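Glycerate kinase, putative (Thermotoga maritima, PDB 2B8N) catalyses the magnesium-dependent transfer of a phosphate group from ATP to D-glycerate, giving 2-phosphoglycerate in the breakdown of serine. Local coordinates at residues 78-83 and 117-122; 63-68 and 90-95. All coordinates share one frame; numbering follows the deposited sequence.

Contacts 1 and 2 lie in the half of the chain built on a six-stranded parallel sheet, their centres 13 Å apart. Their segments alternate along the sequence: 63-68, 78-83, 90-95, then 117-122. Helix 61-72, strand 76-84, the loop before edge strand 96-100, and helix 107-120 are thus visited in turn. Strand 76-84 links the two: Val-80 faces helix 107-120 in contact 1, whereas CG2 of its neighbour Val-81 packs at 3.7 Å on CB of Ala-65 in contact 2. Alternate residues therefore serve opposite faces of the sheet, and the contacts thus lie on opposite faces, near the 96-100 edge.

Contact 1 of 2, residues 78-83 and 117-122; sequences KGVVVT and LELVDQ
Leu-119 meets strand 76-84 through a single methyl, CD1, which reaches two side chains at once. CD1 of Leu-119 rests 3.9 Å from CB of Val-80 and just as close to CG1 of that residue, and it touches the aliphatic part of Lys-78, 4.0 Å from CD of the lysine. The leucine crosses both partners obliquely, its branch carrying CD1 out from the helix to the strand. In Val-80, CG1 sits between the backbone N and the carbonyl carbon (chi1 64°), which makes it the nearer of the two methyls to the leucine. This is helix-on-sheet packing of an alpha/beta fold: residues two apart on the strand offer the same face, here to the last turn of the helix that leads from edge strand 96-100 back to strand 128-133. Lys-78 starts toward the helix but bends repeatedly, so that its ammonium group turns away to a hydrogen bond with the carbonyl O of Asp-94. Strand 96-100 flanks the contact, Val-80 also touching Glu-96 and Tyr-98. Behind Leu-119 the helix stops, Asp-121 being the first residue to leave helical angles, and Leu-117 and Val-120 pack on helix 184-189, to which Asp-121 adds a salt bridge with Arg-188.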
loop_
_atom_site.group_PDB
_atom_site.type_symbol
_atom_site.label_atom_id
_atom_site.label_comp_id
_atom_site.label_asym_id
_atom_site.label_seq_id
_atom_site.Cartn_x
_atom_site.Cartn_y
_atom_site.Cartn_z
ATOM N N LYS A 78 1.547 -20.947 18.059
ATOM C CA LYS A 78 0.400 -20.078 18.297
ATOM C C LYS A 78 0.325 -19.074 17.148
ATOM O O LYS A 78 1.351 -18.592 16.667
ATOM C CB LYS A 78 0.528 -19.332 19.634
ATOM C CG LYS A 78 -0.696 -19.497 20.559
ATOM C CD LYS A 78 -1.961 -18.810 20.008
ATOM C CE LYS A 78 -3.154 -19.801 19.810
ATOM N NZ LYS A 78 -3.189 -20.457 18.438
ATOM N N GLY A 79 -0.890 -18.785 16.701
ATOM C CA GLY A 79 -1.120 -17.786 15.672
ATOM C C GLY A 79 -2.253 -16.843 16.046
ATOM O O GLY A 79 -3.255 -17.239 16.673
ATOM N N VAL A 80 -2.090 -15.587 15.648
ATOM C CA VAL A 80 -3.087 -14.553 15.900
ATOM C C VAL A 80 -3.167 -13.599 14.701
ATOM O O VAL A 80 -2.158 -13.275 14.065
ATOM C CB VAL A 80 -2.801 -13.793 17.215
ATOM C CG1 VAL A 80 -1.479 -13.042 17.124
ATOM C CG2 VAL A 80 -3.940 -12.846 17.578
ATOM N N VAL A 81 -4.396 -13.185 14.396
ATOM C CA VAL A 81 -4.729 -12.430 13.195
ATOM C C VAL A 81 -5.604 -11.239 13.599
ATOM O O VAL A 81 -6.632 -11.414 14.265
ATOM C CB VAL A 81 -5.487 -13.357 12.202
ATOM C CG1 VAL A 81 -6.140 -12.574 11.062
ATOM C CG2 VAL A 81 -4.539 -14.450 11.665
ATOM N N VAL A 82 -5.165 -10.025 13.225
ATOM C CA VAL A 82 -5.969 -8.793 13.386
ATOM C C VAL A 82 -6.119 -8.111 12.007
ATOM O O VAL A 82 -5.127 -7.780 11.363
ATOM C CB VAL A 82 -5.340 -7.793 14.392
ATOM C CG1 VAL A 82 -6.316 -6.646 14.695
ATOM C CG2 VAL A 82 -4.959 -8.476 15.674
ATOM N N THR A 83 -7.343 -7.909 11.546
ATOM C CA THR A 83 -7.550 -7.288 10.231
ATOM C C THR A 83 -8.773 -6.367 10.314
ATOM O O THR A 83 -9.347 -6.205 11.381
ATOM C CB THR A 83 -7.623 -8.370 9.084
ATOM O OG1 THR A 83 -7.489 -7.758 7.792
ATOM C CG2 THR A 83 -8.918 -9.163 9.131
ATOM N N LEU A 117 0.453 -8.866 22.889
ATOM C CA LEU A 117 1.586 -8.651 23.810
ATOM C C LEU A 117 1.633 -9.749 24.871
ATOM O O LEU A 117 2.705 -10.037 25.413
ATOM C CB LEU A 117 1.549 -7.244 24.454
ATOM C CG LEU A 117 1.778 -6.027 23.520
ATOM C CD1 LEU A 117 1.621 -4.709 24.246
ATOM C CD2 LEU A 117 3.129 -6.026 22.834
ATOM N N GLU A 118 0.481 -10.364 25.164
ATOM C CA GLU A 118 0.450 -11.541 26.047
ATOM C C GLU A 118 1.105 -12.709 25.347
ATOM O O GLU A 118 1.864 -13.452 25.954
ATOM C CB GLU A 118 -0.974 -11.905 26.461
ATOM C CG GLU A 118 -1.630 -10.793 27.249
ATOM C CD GLU A 118 -2.244 -11.297 28.526
ATOM O OE1 GLU A 118 -1.507 -11.942 29.313
ATOM O OE2 GLU A 118 -3.459 -11.051 28.728
ATOM N N LEU A 119 0.843 -12.848 24.057
ATOM C CA LEU A 119 1.460 -13.912 23.293
ATOM C C LEU A 119 2.982 -13.753 23.134
ATOM O O LEU A 119 3.665 -14.762 22.990
ATOM C CB LEU A 119 0.819 -14.079 21.918
ATOM C CG LEU A 119 -0.680 -14.376 21.913
ATOM C CD1 LEU A 119 -1.146 -14.888 20.527
ATOM C CD2 LEU A 119 -1.079 -15.366 23.002
ATOM N N VAL A 120 3.532 -12.537 23.187
ATOM C CA VAL A 120 4.968 -12.369 22.903
ATOM C C VAL A 120 5.846 -12.089 24.130
ATOM O O VAL A 120 7.072 -12.157 24.037
ATOM C CB VAL A 120 5.242 -11.320 21.793
ATOM C CG1 VAL A 120 4.620 -11.741 20.485
ATOM C CG2 VAL A 120 4.734 -9.963 22.167
ATOM N N ASP A 121 5.269 -11.780 25.281
ATOM C CA ASP A 121 6.127 -11.578 26.460
ATOM C C ASP A 121 6.607 -12.927 26.985
ATOM O O ASP A 121 6.018 -13.972 26.695
ATOM C CB ASP A 121 5.417 -10.805 27.579
ATOM C CG ASP A 121 5.094 -9.379 27.206
ATOM O OD1 ASP A 121 5.830 -8.745 26.401
ATOM O OD2 ASP A 121 4.086 -8.891 27.764
ATOM N N GLN A 122 7.689 -12.889 27.757
ATOM C CA GLN A 122 8.312 -14.102 28.276
ATOM C C GLN A 122 8.489 -15.163 27.187
ATOM O O GLN A 122 7.975 -16.277 27.304
ATOM C CB GLN A 122 7.497 -14.688 29.445
ATOM C CG GLN A 122 7.420 -13.819 30.703
ATOM C CD GLN A 122 6.110 -13.064 30.829
ATOM O OE1 GLN A 122 5.662 -12.415 29.884
ATOM N NE2 GLN A 122 5.484 -13.147 32.007
#

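Contact 2 of 2, residues 63-68 and 90-95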
loop_
_atom_site.group_PDB
_atom_site.type_symbol
_atom_site.label_atom_id
_atom_site.label_comp_id
_atom_site.label_asym_id
_atom_site.label_seq_id
_atom_site.Cartn_x
_atom_site.Cartn_y
_atom_site.Cartn_z
ATOM N N ARG A 63 -4.962 -13.724 4.730
ATOM C CA ARG A 63 -4.414 -14.582 3.668
ATOM C C ARG A 63 -2.910 -14.837 3.839
ATOM O O ARG A 63 -2.406 -15.924 3.527
ATOM C CB ARG A 63 -4.743 -14.051 2.274
ATOM C CG ARG A 63 -6.248 -13.927 2.044
ATOM C CD ARG A 63 -6.796 -14.757 0.882
ATOM N NE ARG A 63 -7.557 -15.942 1.329
ATOM C CZ ARG A 63 -8.451 -16.617 0.591
ATOM N NH1 ARG A 63 -8.722 -16.265 -0.652
ATOM N NH2 ARG A 63 -9.086 -17.667 1.103
HETATM N N MSE A 64 -2.196 -13.846 4.363
HETATM C CA MSE A 64 -0.781 -14.019 4.676
HETATM C C MSE A 64 -0.598 -15.077 5.780
HETATM O O MSE A 64 0.321 -15.898 5.699
HETATM C CB MSE A 64 -0.161 -12.701 5.107
HETATM C CG MSE A 64 -0.098 -11.648 4.030
HETATM SE SE MSE A 64 0.851 -10.039 4.656
HETATM C CE MSE A 64 2.700 -10.692 4.860
ATOM N N ALA A 65 -1.468 -15.066 6.796
ATOM C CA ALA A 65 -1.390 -16.064 7.863
ATOM C C ALA A 65 -1.661 -17.461 7.297
ATOM O O ALA A 65 -0.878 -18.372 7.499
ATOM C CB ALA A 65 -2.373 -15.752 8.980
ATOM N N LYS A 66 -2.760 -17.619 6.567
ATOM C CA LYS A 66 -3.073 -18.895 5.945
ATOM C C LYS A 66 -1.916 -19.463 5.111
ATOM O O LYS A 66 -1.666 -20.669 5.154
ATOM C CB LYS A 66 -4.296 -18.779 5.047
ATOM C CG LYS A 66 -4.636 -20.077 4.323
ATOM C CD LYS A 66 -5.977 -19.991 3.629
ATOM C CE LYS A 66 -6.180 -21.178 2.692
ATOM N NZ LYS A 66 -5.246 -21.100 1.539
ATOM N N ALA A 67 -1.240 -18.614 4.334
ATOM C CA ALA A 67 -0.115 -19.072 3.508
ATOM C C ALA A 67 1.107 -19.521 4.338
ATOM O O ALA A 67 1.769 -20.484 3.994
ATOM C CB ALA A 67 0.275 -18.001 2.489
ATOM N N ALA A 68 1.378 -18.833 5.442
ATOM C CA ALA A 68 2.445 -19.202 6.378
ATOM C C ALA A 68 2.167 -20.529 7.080
ATOM O O ALA A 68 3.070 -21.331 7.298
ATOM C CB ALA A 68 2.608 -18.114 7.411
ATOM N N GLY A 90 -12.613 -16.773 8.135
ATOM C CA GLY A 90 -12.860 -17.968 8.957
ATOM C C GLY A 90 -11.664 -18.506 9.722
ATOM O O GLY A 90 -10.644 -17.839 9.802
ATOM N N PRO A 91 -11.797 -19.723 10.294
ATOM C CA PRO A 91 -10.716 -20.374 11.041
ATOM C C PRO A 91 -9.439 -20.618 10.241
ATOM O O PRO A 91 -9.485 -20.778 9.019
ATOM C CB PRO A 91 -11.328 -21.739 11.440
ATOM C CG PRO A 91 -12.795 -21.540 11.388
ATOM C CD PRO A 91 -13.018 -20.559 10.275
ATOM N N ILE A 92 -8.312 -20.630 10.941
ATOM C CA ILE A 92 -7.071 -21.165 10.409
ATOM C C ILE A 92 -6.486 -22.082 11.484
ATOM O O ILE A 92 -5.855 -21.625 12.435
ATOM C CB ILE A 92 -6.063 -20.056 10.037
ATOM C CG1 ILE A 92 -6.741 -18.990 9.181
ATOM C CG2 ILE A 92 -4.862 -20.646 9.298
ATOM C CD1 ILE A 92 -5.790 -17.905 8.668
ATOM N N ASP A 93 -6.689 -23.382 11.325
ATOM C CA ASP A 93 -6.359 -24.324 12.383
ATOM C C ASP A 93 -6.923 -23.742 13.715
ATOM O O ASP A 93 -8.161 -23.600 13.849
ATOM C CB ASP A 93 -4.844 -24.617 12.394
ATOM C CG ASP A 93 -4.453 -25.813 13.306
ATOM O OD1 ASP A 93 -5.175 -26.850 13.330
ATOM O OD2 ASP A 93 -3.404 -25.712 13.998
ATOM N N ASP A 94 -6.024 -23.374 14.649
ATOM C CA ASP A 94 -6.356 -22.881 16.006
ATOM C C ASP A 94 -5.840 -21.455 16.248
ATOM O O ASP A 94 -5.747 -21.006 17.398
ATOM C CB ASP A 94 -5.742 -23.816 17.064
ATOM C CG ASP A 94 -4.207 -23.803 17.055
ATOM N N PHE A 95 -5.497 -20.747 15.168
ATOM C CA PHE A 95 -5.053 -19.371 15.280
ATOM C C PHE A 95 -6.222 -18.591 15.811
ATOM O O PHE A 95 -7.368 -18.957 15.603
ATOM C CB PHE A 95 -4.686 -18.783 13.932
ATOM C CG PHE A 95 -3.452 -19.355 13.302
ATOM C CD1 PHE A 95 -2.761 -20.419 13.856
ATOM C CD2 PHE A 95 -3.001 -18.821 12.093
ATOM C CE1 PHE A 95 -1.616 -20.924 13.227
ATOM C CE2 PHE A 95 -1.883 -19.328 11.451
ATOM C CZ PHE A 95 -1.187 -20.375 12.015
#
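Ile-92 rests its CD1 methyl against the side of helix 61-72, where it lies over the backbone between Ala-65 and Lys-66. CD1 of Ile-92 lies 3.7 Å from the backbone N of Lys-66, a packing contact, and 4.1 Å from CB of Ala-65. Because the chain beyond CG1 is extended (chi2 -175°), CD1 is thrust forward; the CG2 branch of Ile-92 also reaches the helix, 4.2 Å from CA of Lys-66. Phe-95 comes to the same alanine with a ring edge: CE2 of Phe-95 is 4.2 Å from the carbonyl O of Ala-65, which lies near the ring plane, and 4.4 Å from CB of Ala-65. A chi2 of 5° turns the ring so that its plane nearly contains the CA-CB bond, with CE2 on the side remote from CA. The two hydrophobic residues are brought together by a type II' beta turn from Ile-92 to Phe-95, closed by a hydrogen bond from N of Phe-95 to O of Ile-92 (2.9 Å). The turn leads into edge strand 96-100, and the helix it leans on is the connection of a beta-alpha-beta crossover between strands 52-57 and 76-84. Of the Lys-66 side chain, CB alone reaches CD1 of Ile-92, at 4.0 Å; the rest runs out to a salt bridge between NZ and Glu-70. Farther out, Trp-62 and Tyr-69 border Ile-92, and the Tyr-69 ring meets that of Phe-95 with the planes at about 75°. Leu-54 of the sheet touches both Ala-65 and Phe-95.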